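Local atomic coordinates of terminal oxygenase component of carbazole 1,9a-dioxygenase (Nocardioides aromaticivorans, PDB entry 3GCF), a protein that forms the terminal oxygenase of carbazole 1,9a-dioxygenase, a trimeric Rieske non-heme iron enzyme that probably dihydroxylates carbazole with electrons supplied by a ferredoxin. Residues F279-F289 against E299-K307; G201-G209 against L251-V262. All coordinates share one frame; numbering follows the deposited sequence.

Interaction 1: F279-F289 against E299-K307; sequences FPDPTLIQYEF and EYFQVLQRK
The antiparallel beta hairpin of strands 285-292 and 298-307, with the loop that leads into it from Phe279, belongs to the large sheet of the catalytic domain. Ile285, Tyr287 and Phe289 form hydrogen-bonded pairs with Gln305, Val303 and Phe301, each closed by two backbone bonds. On the face that carries Gln286, Glu288, Gln302 and Leu304, a polar cluster forms around Glu288, on the side where Tyr300 approaches the metal. The side chain of Tyr300 comes within about 6 Å of the bound iron. Its hydroxyl donates to the carboxylate of Glu288, Tyr300 OH to Glu288 OE2 2.6 Å, arriving from above the carboxylate plane. Gln286 NE2 reaches the same OE2 from the opposite face, at 2.9 Å, so one oxygen is gripped by two donors while Tyr290 holds OE1. The carboxylate stands nearly upright to the Tyr300 ring, the planes 83° apart, and meets that ring at its edge. With an alanine at Glu288, the Tyr300 hydroxyl would probably lose this acceptor and the Gln286 amide one of its partners, Asn334 being another, and the ring is likely to be freer to shift. Farther along, Leu304 CD2 packs on Pro280 CD at 3.5 Å. On the other face the Tyr287 hydroxyl donates to Gln305 OE1, 2.6 Å from OH; CG of Gln305 lies anti to its backbone N (chi1 175°), which carries the extended chain to the ring edge. At the open end of the hairpin, Arg306, also salt-bridged to Glu320, grips Thr283 side-on: NE bonds the backbone O at 2.9 Å and NH2 bonds OG1 at 2.9 Å.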
loop_
_atom_site.group_PDB
_atom_site.type_symbol
_atom_site.label_atom_id
_atom_site.label_comp_id
_atom_site.label_asym_id
_atom_site.label_seq_id
_atom_site.Cartn_x
_atom_site.Cartn_y
_atom_site.Cartn_z
ATOM N N PHE A 279 15.633 27.373 -24.284
ATOM C CA PHE A 279 15.789 26.956 -22.895
ATOM C C PHE A 279 16.519 25.621 -22.890
ATOM O O PHE A 279 16.346 24.825 -23.807
ATOM C CB PHE A 279 14.414 26.787 -22.245
ATOM C CG PHE A 279 14.444 26.821 -20.748
ATOM C CD1 PHE A 279 14.460 28.036 -20.068
ATOM C CD2 PHE A 279 14.502 25.636 -20.012
ATOM C CE1 PHE A 279 14.538 28.074 -18.670
ATOM C CE2 PHE A 279 14.582 25.661 -18.618
ATOM C CZ PHE A 279 14.601 26.880 -17.944
ATOM N N PRO A 280 17.338 25.350 -21.855
ATOM C CA PRO A 280 17.643 26.186 -20.684
ATOM C C PRO A 280 18.738 27.216 -20.951
ATOM O O PRO A 280 19.242 27.863 -20.028
ATOM C CB PRO A 280 18.067 25.161 -19.639
ATOM C CG PRO A 280 18.791 24.143 -20.471
ATOM C CD PRO A 280 17.887 23.991 -21.684
ATOM N N ASP A 281 19.099 27.361 -22.222
ATOM C CA ASP A 281 20.133 28.303 -22.642
ATOM C C ASP A 281 19.705 28.894 -23.987
ATOM O O ASP A 281 18.931 28.279 -24.724
ATOM C CB ASP A 281 21.468 27.563 -22.803
ATOM C CG ASP A 281 22.631 28.497 -23.092
ATOM O OD1 ASP A 281 23.136 29.132 -22.139
ATOM O OD2 ASP A 281 23.035 28.604 -24.273
ATOM N N PRO A 282 20.189 30.100 -24.324
ATOM C CA PRO A 282 19.805 30.696 -25.608
ATOM C C PRO A 282 20.104 29.785 -26.806
ATOM O O PRO A 282 19.389 29.811 -27.805
ATOM C CB PRO A 282 20.628 31.984 -25.654
ATOM C CG PRO A 282 20.694 32.379 -24.210
ATOM C CD PRO A 282 20.978 31.050 -23.518
ATOM N N THR A 283 21.159 28.980 -26.696
ATOM C CA THR A 283 21.559 28.084 -27.783
ATOM C C THR A 283 20.809 26.757 -27.810
ATOM O O THR A 283 21.180 25.850 -28.556
ATOM C CB THR A 283 23.051 27.734 -27.700
ATOM O OG1 THR A 283 23.291 27.006 -26.490
ATOM C CG2 THR A 283 23.910 28.997 -27.710
ATOM N N LEU A 284 19.755 26.635 -27.013
ATOM C CA LEU A 284 19.015 25.381 -26.960
ATOM C C LEU A 284 17.505 25.547 -26.915
ATOM O O LEU A 284 16.990 26.604 -26.553
ATOM C CB LEU A 284 19.434 24.587 -25.714
ATOM C CG LEU A 284 20.896 24.165 -25.563
ATOM C CD1 LEU A 284 21.126 23.637 -24.153
ATOM C CD2 LEU A 284 21.233 23.106 -26.602
ATOM N N ILE A 285 16.806 24.481 -27.283
ATOM C CA ILE A 285 15.356 24.448 -27.218
ATOM C C ILE A 285 15.029 23.217 -26.364
ATOM O O ILE A 285 15.660 22.169 -26.516
ATOM C CB ILE A 285 14.724 24.314 -28.619
ATOM C CG1 ILE A 285 14.884 25.635 -29.378
ATOM C CG2 ILE A 285 13.239 23.944 -28.500
ATOM C CD1 ILE A 285 14.284 25.621 -30.777
ATOM N N GLN A 286 14.070 23.351 -25.451
ATOM C CA GLN A 286 13.691 22.242 -24.580
ATOM C C GLN A 286 12.307 21.687 -24.882
ATOM O O GLN A 286 11.328 22.424 -24.948
ATOM C CB GLN A 286 13.749 22.662 -23.104
ATOM C CG GLN A 286 13.488 21.506 -22.124
ATOM C CD GLN A 286 13.963 21.809 -20.702
ATOM O OE1 GLN A 286 15.039 22.380 -20.506
ATOM N NE2 GLN A 286 13.172 21.407 -19.708
ATOM N N TYR A 287 12.237 20.374 -25.060
ATOM C CA TYR A 287 10.977 19.703 -25.339
ATOM C C TYR A 287 10.650 18.816 -24.147
ATOM O O TYR A 287 11.550 18.278 -23.500
ATOM C CB TYR A 287 11.101 18.834 -26.597
ATOM C CG TYR A 287 11.344 19.609 -27.874
ATOM C CD1 TYR A 287 10.299 20.278 -28.520
ATOM C CD2 TYR A 287 12.621 19.685 -28.434
ATOM C CE1 TYR A 287 10.523 21.008 -29.702
ATOM C CE2 TYR A 287 12.857 20.411 -29.614
ATOM C CZ TYR A 287 11.804 21.067 -30.239
ATOM O OH TYR A 287 12.036 21.782 -31.395
ATOM N N GLU A 288 9.365 18.667 -23.851
ATOM C CA GLU A 288 8.952 17.825 -22.746
ATOM C C GLU A 288 7.742 16.999 -23.134
ATOM O O GLU A 288 6.823 17.493 -23.796
ATOM C CB GLU A 288 8.624 18.668 -21.507
ATOM C CG GLU A 288 9.752 19.591 -21.055
ATOM C CD GLU A 288 9.584 20.077 -19.624
ATOM O OE1 GLU A 288 8.432 20.220 -19.158
ATOM O OE2 GLU A 288 10.615 20.328 -18.966
ATOM N N PHE A 289 7.762 15.729 -22.739
ATOM C CA PHE A 289 6.656 14.814 -23.002
ATOM C C PHE A 289 6.197 14.309 -21.639
ATOM O O PHE A 289 6.996 14.215 -20.703
ATOM C CB PHE A 289 7.102 13.626 -23.858
ATOM C CG PHE A 289 7.656 14.008 -25.204
ATOM C CD1 PHE A 289 8.923 14.569 -25.319
ATOM C CD2 PHE A 289 6.921 13.775 -26.361
ATOM C CE1 PHE A 289 9.452 14.888 -26.572
ATOM C CE2 PHE A 289 7.442 14.090 -27.618
ATOM C CZ PHE A 289 8.707 14.646 -27.723
ATOM N N GLU A 299 5.526 9.337 -17.511
ATOM C CA GLU A 299 6.950 9.326 -17.798
ATOM C C GLU A 299 7.289 10.699 -18.351
ATOM O O GLU A 299 6.776 11.112 -19.397
ATOM C CB GLU A 299 7.292 8.248 -18.825
ATOM C CG GLU A 299 8.792 8.048 -19.015
ATOM C CD GLU A 299 9.453 7.329 -17.842
ATOM O OE1 GLU A 299 8.761 7.024 -16.847
ATOM O OE2 GLU A 299 10.673 7.064 -17.918
ATOM N N TYR A 300 8.152 11.401 -17.632
ATOM C CA TYR A 300 8.568 12.746 -17.992
ATOM C C TYR A 300 9.843 12.709 -18.832
ATOM O O TYR A 300 10.892 12.294 -18.352
ATOM C CB TYR A 300 8.771 13.532 -16.692
ATOM C CG TYR A 300 9.363 14.923 -16.792
ATOM C CD1 TYR A 300 8.992 15.806 -17.808
ATOM C CD2 TYR A 300 10.253 15.378 -15.815
ATOM C CE1 TYR A 300 9.497 17.114 -17.844
ATOM C CE2 TYR A 300 10.759 16.673 -15.837
ATOM C CZ TYR A 300 10.380 17.538 -16.849
ATOM O OH TYR A 300 10.891 18.817 -16.853
ATOM N N PHE A 301 9.734 13.118 -20.096
ATOM C CA PHE A 301 10.885 13.164 -21.000
ATOM C C PHE A 301 11.331 14.616 -21.132
ATOM O O PHE A 301 10.505 15.513 -21.281
ATOM C CB PHE A 301 10.529 12.675 -22.417
ATOM C CG PHE A 301 10.305 11.186 -22.538
ATOM C CD1 PHE A 301 9.164 10.588 -22.010
ATOM C CD2 PHE A 301 11.215 10.393 -23.238
ATOM C CE1 PHE A 301 8.927 9.218 -22.180
ATOM C CE2 PHE A 301 10.992 9.017 -23.416
ATOM C CZ PHE A 301 9.842 8.428 -22.886
ATOM N N GLN A 302 12.637 14.843 -21.081
ATOM C CA GLN A 302 13.188 16.175 -21.256
ATOM C C GLN A 302 14.188 16.006 -22.386
ATOM O O GLN A 302 15.123 15.226 -22.256
ATOM C CB GLN A 302 13.914 16.641 -19.999
ATOM C CG GLN A 302 13.018 16.904 -18.815
ATOM C CD GLN A 302 13.800 16.947 -17.528
ATOM O OE1 GLN A 302 14.288 15.922 -17.056
ATOM N NE2 GLN A 302 13.940 18.135 -16.956
ATOM N N VAL A 303 13.994 16.724 -23.489
ATOM C CA VAL A 303 14.894 16.603 -24.632
ATOM C C VAL A 303 15.392 17.963 -25.086
ATOM O O VAL A 303 14.603 18.862 -25.389
ATOM C CB VAL A 303 14.195 15.910 -25.827
ATOM C CG1 VAL A 303 15.227 15.521 -26.883
ATOM C CG2 VAL A 303 13.440 14.680 -25.348
ATOM N N LEU A 304 16.710 18.108 -25.134
ATOM C CA LEU A 304 17.322 19.362 -25.542
ATOM C C LEU A 304 17.754 19.302 -27.002
ATOM O O LEU A 304 18.341 18.317 -27.447
ATOM C CB LEU A 304 18.517 19.670 -24.638
ATOM C CG LEU A 304 18.165 19.799 -23.147
ATOM C CD1 LEU A 304 19.398 20.233 -22.369
ATOM C CD2 LEU A 304 17.040 20.810 -22.956
ATOM N N GLN A 305 17.450 20.365 -27.741
ATOM C CA GLN A 305 17.774 20.449 -29.159
ATOM C C GLN A 305 18.784 21.547 -29.462
ATOM O O GLN A 305 18.584 22.711 -29.116
ATOM C CB GLN A 305 16.503 20.697 -29.965
ATOM C CG GLN A 305 16.725 20.928 -31.452
ATOM C CD GLN A 305 15.415 21.141 -32.186
ATOM O OE1 GLN A 305 14.626 22.006 -31.816
ATOM N NE2 GLN A 305 15.175 20.350 -33.222
ATOM N N ARG A 306 19.863 21.159 -30.129
ATOM C CA ARG A 306 20.926 22.079 -30.498
ATOM C C ARG A 306 21.152 22.065 -32.010
ATOM O O ARG A 306 21.220 21.004 -32.626
ATOM C CB ARG A 306 22.215 21.670 -29.781
ATOM C CG ARG A 306 23.486 22.290 -30.342
ATOM C CD ARG A 306 23.489 23.796 -30.192
ATOM N NE ARG A 306 23.593 24.227 -28.802
ATOM C CZ ARG A 306 24.680 24.071 -28.049
ATOM N NH1 ARG A 306 25.756 23.487 -28.556
ATOM N NH2 ARG A 306 24.701 24.519 -26.797
ATOM N N LYS A 307 21.262 23.244 -32.607
ATOM C CA LYS A 307 21.513 23.334 -34.043
ATOM C C LYS A 307 22.979 22.951 -34.252
ATOM O O LYS A 307 23.852 23.405 -33.510
ATOM C CB LYS A 307 21.258 24.763 -34.537
ATOM C CG LYS A 307 21.271 24.914 -36.055
ATOM C CD LYS A 307 20.880 26.324 -36.484
ATOM C CE LYS A 307 20.887 26.456 -38.003
ATOM N NZ LYS A 307 20.507 27.825 -38.475
HETATM O O HOH W 1 20.783 25.874 -31.266
#

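Interaction 2: G201-G209 against L251-V262; sequences GNRLAFPYG and LSAELTGEEKKV
A Schellman motif ends helix 197-201, with Arg203 as its C-prime residue at positive phi, and the chain leaving it is clasped by the long loop that follows strand 248-252. The clasp is a single backbone bridge between Leu204 and Lys260: Lys260 N donates to Arg203 O at 2.7 Å, and Ala205 N returns a nearly straight bond (170°) to Lys260 O at 3.0 Å. Lys260 then runs out fully extended and crosses the Asn202 side chain at about a right angle, where NZ bonds Asn202 OD1 at 2.8 Å. The same ammonium forms a salt bridge with Asp281, a counter-charge that probably eases its closeness to the Arg203 guanidinium. That guanidinium approaches the carbonyl O of Glu258 edge-on through NH1. Lys261 takes the other course: bends at chi2 (75°) and chi3 (-72°) fold its chain back, although its CB leads away from the partner segment, and NZ reaches Ala205 O at 2.9 Å. One water ties the loops further, donating to Leu204 O and Glu254 O and accepting from Phe206 N. Apolar contacts fill the buried side. Leu204 CD2 meets Val262 CG1 at 3.9 Å with the side chains crossed, while Val262 CG2 comes to the edge of the Phe206 ring. Farther on, the Tyr208 ring carries its CE2 to Leu251 CB, 4.0 Å away. Around these loops, strand 237-245 lies between strands 209-212 and 248-252 in a small sheet, Phe206 packs toward the iron ligand His193, and Leu251 touches Phe89 of a neighbouring subunit.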
loop_
_atom_site.group_PDB
_atom_site.type_symbol
_atom_site.label_atom_id
_atom_site.label_comp_id
_atom_site.label_asym_id
_atom_site.label_seq_id
_atom_site.Cartn_x
_atom_site.Cartn_y
_atom_site.Cartn_z
ATOM N N GLY A 201 23.472 30.208 -12.061
ATOM C CA GLY A 201 24.389 29.315 -12.748
ATOM C C GLY A 201 24.590 29.650 -14.217
ATOM O O GLY A 201 25.709 29.572 -14.729
ATOM N N ASN A 202 23.515 30.023 -14.906
ATOM C CA ASN A 202 23.620 30.360 -16.317
ATOM C C ASN A 202 23.331 31.843 -16.572
ATOM O O ASN A 202 22.948 32.228 -17.673
ATOM C CB ASN A 202 22.683 29.468 -17.147
ATOM C CG ASN A 202 23.032 29.471 -18.631
ATOM O OD1 ASN A 202 24.201 29.567 -18.998
ATOM N ND2 ASN A 202 22.022 29.344 -19.484
ATOM N N ARG A 203 23.526 32.666 -15.543
ATOM C CA ARG A 203 23.329 34.116 -15.628
ATOM C C ARG A 203 22.019 34.507 -16.282
ATOM O O ARG A 203 21.981 35.406 -17.119
ATOM C CB ARG A 203 24.481 34.759 -16.410
ATOM C CG ARG A 203 25.838 34.627 -15.749
ATOM C CD ARG A 203 26.928 35.342 -16.549
ATOM N NE ARG A 203 27.284 34.645 -17.788
ATOM C CZ ARG A 203 27.061 35.111 -19.016
ATOM N NH1 ARG A 203 26.473 36.290 -19.197
ATOM N NH2 ARG A 203 27.437 34.397 -20.070
ATOM N N LEU A 204 20.942 33.843 -15.892
ATOM C CA LEU A 204 19.640 34.115 -16.475
ATOM C C LEU A 204 18.912 35.314 -15.886
ATOM O O LEU A 204 18.961 35.555 -14.679
ATOM C CB LEU A 204 18.722 32.899 -16.316
ATOM C CG LEU A 204 19.154 31.520 -16.807
ATOM C CD1 LEU A 204 17.987 30.545 -16.593
ATOM C CD2 LEU A 204 19.536 31.579 -18.284
ATOM N N ALA A 205 18.255 36.074 -16.756
ATOM C CA ALA A 205 17.429 37.188 -16.316
ATOM C C ALA A 205 16.137 36.388 -16.259
ATOM O O ALA A 205 15.495 36.164 -17.283
ATOM C CB ALA A 205 17.344 38.268 -17.393
ATOM N N PHE A 206 15.772 35.923 -15.070
ATOM C CA PHE A 206 14.590 35.081 -14.945
ATOM C C PHE A 206 13.511 35.696 -14.074
ATOM O O PHE A 206 13.712 35.914 -12.881
ATOM C CB PHE A 206 15.009 33.719 -14.386
ATOM C CG PHE A 206 14.057 32.613 -14.712
ATOM C CD1 PHE A 206 13.869 32.206 -16.030
ATOM C CD2 PHE A 206 13.350 31.968 -13.705
ATOM C CE1 PHE A 206 12.992 31.172 -16.338
ATOM C CE2 PHE A 206 12.468 30.930 -14.005
ATOM C CZ PHE A 206 12.292 30.533 -15.321
ATOM N N PRO A 207 12.336 35.965 -14.661
ATOM C CA PRO A 207 11.230 36.565 -13.914
ATOM C C PRO A 207 10.487 35.577 -13.019
ATOM O O PRO A 207 10.670 34.366 -13.133
ATOM C CB PRO A 207 10.350 37.130 -15.019
ATOM C CG PRO A 207 10.475 36.085 -16.085
ATOM C CD PRO A 207 11.968 35.761 -16.076
ATOM N N TYR A 208 9.659 36.108 -12.122
ATOM C CA TYR A 208 8.869 35.282 -11.221
ATOM C C TYR A 208 7.618 34.785 -11.940
ATOM O O TYR A 208 6.938 33.871 -11.472
ATOM C CB TYR A 208 8.462 36.077 -9.976
ATOM C CG TYR A 208 9.626 36.485 -9.105
ATOM C CD1 TYR A 208 10.671 35.599 -8.850
ATOM C CD2 TYR A 208 9.677 37.748 -8.519
ATOM C CE1 TYR A 208 11.740 35.955 -8.036
ATOM C CE2 TYR A 208 10.748 38.118 -7.699
ATOM C CZ TYR A 208 11.776 37.213 -7.465
ATOM O OH TYR A 208 12.853 37.565 -6.685
ATOM N N GLY A 209 7.321 35.402 -13.080
ATOM C CA GLY A 209 6.160 35.010 -13.855
ATOM C C GLY A 209 5.951 35.863 -15.094
ATOM O O GLY A 209 6.549 36.930 -15.232
ATOM N N LEU A 251 10.586 40.619 -2.685
ATOM C CA LEU A 251 11.463 39.752 -3.460
ATOM C C LEU A 251 11.774 40.413 -4.801
ATOM O O LEU A 251 10.909 41.038 -5.399
ATOM C CB LEU A 251 10.746 38.419 -3.696
ATOM C CG LEU A 251 11.336 37.054 -3.328
ATOM C CD1 LEU A 251 11.939 37.048 -1.932
ATOM C CD2 LEU A 251 10.209 36.023 -3.426
ATOM N N SER A 252 13.011 40.288 -5.268
ATOM C CA SER A 252 13.384 40.856 -6.560
ATOM C C SER A 252 14.435 39.987 -7.235
ATOM O O SER A 252 15.395 39.549 -6.602
ATOM C CB SER A 252 13.909 42.284 -6.403
ATOM O OG SER A 252 14.967 42.331 -5.469
ATOM N N ALA A 253 14.242 39.728 -8.523
ATOM C CA ALA A 253 15.176 38.903 -9.269
ATOM C C ALA A 253 16.450 39.692 -9.514
ATOM O O ALA A 253 16.446 40.919 -9.488
ATOM C CB ALA A 253 14.554 38.471 -10.597
ATOM N N GLU A 254 17.542 38.984 -9.752
ATOM C CA GLU A 254 18.808 39.641 -10.002
ATOM C C GLU A 254 18.906 40.044 -11.472
ATOM O O GLU A 254 18.925 39.198 -12.361
ATOM C CB GLU A 254 19.970 38.711 -9.641
ATOM C CG GLU A 254 21.334 39.388 -9.675
ATOM C CD GLU A 254 21.669 40.111 -8.381
ATOM O OE1 GLU A 254 20.772 40.759 -7.799
ATOM O OE2 GLU A 254 22.841 40.035 -7.947
ATOM N N LEU A 255 18.939 41.351 -11.713
ATOM C CA LEU A 255 19.062 41.907 -13.059
ATOM C C LEU A 255 20.288 42.802 -13.006
ATOM O O LEU A 255 20.198 43.988 -12.688
ATOM C CB LEU A 255 17.822 42.728 -13.419
ATOM C CG LEU A 255 16.737 42.039 -14.252
ATOM C CD1 LEU A 255 16.520 40.616 -13.772
ATOM C CD2 LEU A 255 15.450 42.845 -14.166
ATOM N N THR A 256 21.442 42.221 -13.291
ATOM C CA THR A 256 22.682 42.969 -13.242
ATOM C C THR A 256 23.606 42.591 -14.392
ATOM O O THR A 256 24.196 41.514 -14.405
ATOM C CB THR A 256 23.389 42.757 -11.873
ATOM O OG1 THR A 256 24.591 43.531 -11.825
ATOM C CG2 THR A 256 23.717 41.285 -11.648
ATOM N N GLY A 257 23.683 43.498 -15.365
ATOM C CA GLY A 257 24.509 43.350 -16.554
ATOM C C GLY A 257 24.361 42.400 -17.730
ATOM O O GLY A 257 23.360 42.401 -18.442
ATOM N N GLU A 258 25.355 41.533 -17.898
ATOM C CA GLU A 258 25.342 40.548 -18.977
ATOM C C GLU A 258 24.648 39.234 -18.599
ATOM O O GLU A 258 25.308 38.236 -18.307
ATOM C CB GLU A 258 26.769 40.265 -19.456
ATOM C CG GLU A 258 27.667 41.490 -19.485
ATOM C CD GLU A 258 27.704 42.154 -20.847
ATOM O OE1 GLU A 258 26.662 42.697 -21.273
ATOM O OE2 GLU A 258 28.773 42.135 -21.492
ATOM N N GLU A 259 23.319 39.235 -18.650
ATOM C CA GLU A 259 22.537 38.032 -18.382
ATOM C C GLU A 259 21.909 37.478 -19.661
ATOM O O GLU A 259 21.734 38.201 -20.642
ATOM C CB GLU A 259 21.451 38.320 -17.344
ATOM C CG GLU A 259 21.979 38.875 -16.031
ATOM C CD GLU A 259 20.901 38.990 -14.971
ATOM O OE1 GLU A 259 19.881 39.663 -15.229
ATOM O OE2 GLU A 259 21.073 38.407 -13.881
ATOM N N LYS A 260 21.572 36.191 -19.641
ATOM C CA LYS A 260 20.965 35.530 -20.783
ATOM C C LYS A 260 19.447 35.577 -20.747
ATOM O O LYS A 260 18.834 35.546 -19.680
ATOM C CB LYS A 260 21.440 34.077 -20.851
ATOM C CG LYS A 260 22.953 33.934 -20.920
ATOM C CD LYS A 260 23.371 32.471 -21.000
ATOM C CE LYS A 260 24.879 32.320 -20.930
ATOM N NZ LYS A 260 25.276 30.913 -21.145
ATOM N N LYS A 261 18.850 35.650 -21.929
ATOM C CA LYS A 261 17.408 35.698 -22.060
ATOM C C LYS A 261 16.915 34.362 -22.606
ATOM O O LYS A 261 17.417 33.872 -23.616
ATOM C CB LYS A 261 17.008 36.830 -23.012
ATOM C CG LYS A 261 15.503 37.039 -23.165
ATOM C CD LYS A 261 14.870 37.734 -21.950
ATOM C CE LYS A 261 14.783 36.819 -20.729
ATOM N NZ LYS A 261 14.301 37.554 -19.520
ATOM N N VAL A 262 15.934 33.773 -21.936
ATOM C CA VAL A 262 15.393 32.500 -22.377
ATOM C C VAL A 262 13.876 32.546 -22.363
ATOM O O VAL A 262 13.286 33.559 -22.011
ATOM C CB VAL A 262 15.892 31.338 -21.480
ATOM C CG1 VAL A 262 17.422 31.248 -21.552
ATOM C CG2 VAL A 262 15.427 31.546 -20.036
HETATM O O HOH W 2 17.658 36.676 -12.725
#

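Overall arrangement
The two contacts illustrate how one catalytic domain uses different chemistry at different depths. Interaction 1 is mostly buried, a regular ladder of backbone bonds with apolar packing and enclosed polar groups; interaction 2, farther from the chain centre and partly exposed, joins irregular loops through one bridge, lysine ends and a water. They hold different elements, and the centres of interaction 1 and interaction 2 lie about 19 Å apart, yet they meet directly. Asp281 OD1, in the turn leading into the hairpin, probably accepts from Asn202 ND2 as well as holding the lysine of interaction 2, and Phe279 packs on Val262. Both also approach the iron site, interaction 1 through Tyr300 and interaction 2 through Phe206.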